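PDB 1FFV: cutm, flavoprotein of carbon monoxide dehydrogenase from Hydrogenophaga pseudoflava, which binds FAD and probably passes electrons from carbon monoxide oxidation to an external acceptor as the flavin-carrying subunit of the enzyme. Local coordinates for residues Glu16-Leu21 with Val137-Asn142. Numbering follows the deposited sequence.
Sequences EAVALL and VLEGPN
Val18 meets Glu139, Gly140 and Pro141 with one forked side chain, and of residues 16-21 it alone touches 137-142. Its CB points from the helix toward the end of strand 135-140, and the two methyls divide there. CG1 stands anti to the backbone N (chi1 171°), which sends it to the link between Gly140 and Pro141. Val18 CG1 lies 3.5 Å from Pro141 N, with Gly140 C almost as near. The same methyl touches the proline ring at its near corner, with Val18 CG1 3.8 Å from Pro141 CD. Val18 CG2, on the other branch, rests 3.5 Å from Glu139 O, a van der Waals contact with a backbone carbonyl. The carboxylate of Glu139 stays at the margin, Val18 CG2 to Glu139 OE2 being 4.4 Å, and its OE1 forms a salt bridge with Arg144. No hydrogen bond joins the two segments. Cutting the side chain back to an alanine here would remove both methyls and would probably open a gap over the Gly140-Pro141 peptide, leaving Pro141 CD without this apolar neighbour. Val18 also packs on Val166 of the adjacent strand 166-173. The contact is structural packing within the FAD-binding domain: helix 14-24 sits against the turn end of the antiparallel beta hairpin formed by strands 135-140 and 143-148.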
# COMPACT_ATOMS: atom_id res chain seq x y z
N GLU C 16 -7.34 -47.55 23.12
CA GLU C 16 -6.24 -46.60 23.19
C GLU C 16 -6.69 -45.36 23.93
O GLU C 16 -5.96 -44.83 24.77
CB GLU C 16 -5.77 -46.22 21.79
CG GLU C 16 -5.07 -47.34 21.04
CD GLU C 16 -4.77 -46.96 19.61
OE1 GLU C 16 -4.18 -45.87 19.40
OE2 GLU C 16 -5.13 -47.75 18.71
N ALA C 17 -7.90 -44.90 23.62
CA ALA C 17 -8.47 -43.72 24.27
C ALA C 17 -8.53 -43.93 25.78
O ALA C 17 -8.12 -43.06 26.56
CB ALA C 17 -9.86 -43.44 23.72
N VAL C 18 -9.00 -45.11 26.19
CA VAL C 18 -9.12 -45.47 27.60
C VAL C 18 -7.73 -45.52 28.26
O VAL C 18 -7.56 -45.06 29.39
CB VAL C 18 -9.83 -46.84 27.76
CG1 VAL C 18 -9.74 -47.33 29.21
CG2 VAL C 18 -11.29 -46.71 27.34
N ALA C 19 -6.75 -46.07 27.55
CA ALA C 19 -5.39 -46.16 28.06
C ALA C 19 -4.85 -44.75 28.35
O ALA C 19 -4.31 -44.51 29.43
CB ALA C 19 -4.49 -46.87 27.06
N LEU C 20 -5.01 -43.84 27.39
CA LEU C 20 -4.55 -42.46 27.53
C LEU C 20 -5.22 -41.77 28.71
O LEU C 20 -4.57 -41.01 29.44
CB LEU C 20 -4.82 -41.67 26.24
CG LEU C 20 -3.95 -41.98 25.03
CD1 LEU C 20 -4.53 -41.32 23.81
CD2 LEU C 20 -2.51 -41.50 25.28
N LEU C 21 -6.52 -42.02 28.91
CA LEU C 21 -7.25 -41.44 30.03
C LEU C 21 -6.62 -41.89 31.34
O LEU C 21 -6.44 -41.09 32.27
CB LEU C 21 -8.72 -41.85 29.99
CG LEU C 21 -9.65 -41.10 29.05
CD1 LEU C 21 -10.99 -41.79 29.01
CD2 LEU C 21 -9.79 -39.66 29.50
N VAL C 137 -23.68 -47.38 26.81
CA VAL C 137 -22.59 -48.34 26.97
C VAL C 137 -21.28 -47.60 27.25
O VAL C 137 -20.85 -46.77 26.45
CB VAL C 137 -22.43 -49.20 25.71
CG1 VAL C 137 -21.30 -50.19 25.88
CG2 VAL C 137 -23.73 -49.93 25.42
N LEU C 138 -20.66 -47.88 28.40
CA LEU C 138 -19.41 -47.24 28.81
C LEU C 138 -18.23 -48.20 28.85
O LEU C 138 -18.32 -49.29 29.44
CB LEU C 138 -19.56 -46.62 30.21
CG LEU C 138 -20.86 -45.90 30.54
CD1 LEU C 138 -20.78 -45.28 31.93
CD2 LEU C 138 -21.15 -44.84 29.48
N GLU C 139 -17.11 -47.81 28.25
CA GLU C 139 -15.94 -48.67 28.27
C GLU C 139 -14.81 -48.09 29.09
O GLU C 139 -14.38 -46.96 28.88
CB GLU C 139 -15.44 -49.00 26.86
CG GLU C 139 -14.46 -50.16 26.89
CD GLU C 139 -13.87 -50.49 25.55
OE1 GLU C 139 -14.63 -50.80 24.61
OE2 GLU C 139 -12.63 -50.45 25.44
N GLY C 140 -14.35 -48.88 30.05
CA GLY C 140 -13.26 -48.47 30.91
C GLY C 140 -12.15 -49.49 30.80
O GLY C 140 -12.19 -50.34 29.91
N PRO C 141 -11.13 -49.42 31.66
CA PRO C 141 -10.03 -50.38 31.59
C PRO C 141 -10.45 -51.82 31.94
O PRO C 141 -9.83 -52.78 31.47
CB PRO C 141 -9.02 -49.82 32.60
CG PRO C 141 -9.89 -49.10 33.58
CD PRO C 141 -10.87 -48.40 32.69
N ASN C 142 -11.53 -51.95 32.70
CA ASN C 142 -12.03 -53.26 33.11
C ASN C 142 -13.05 -53.88 32.16
O ASN C 142 -13.42 -55.06 32.31
CB ASN C 142 -12.61 -53.18 34.52
CG ASN C 142 -11.63 -52.62 35.53
OD1 ASN C 142 -12.02 -51.82 36.39
ND2 ASN C 142 -10.35 -53.01 35.43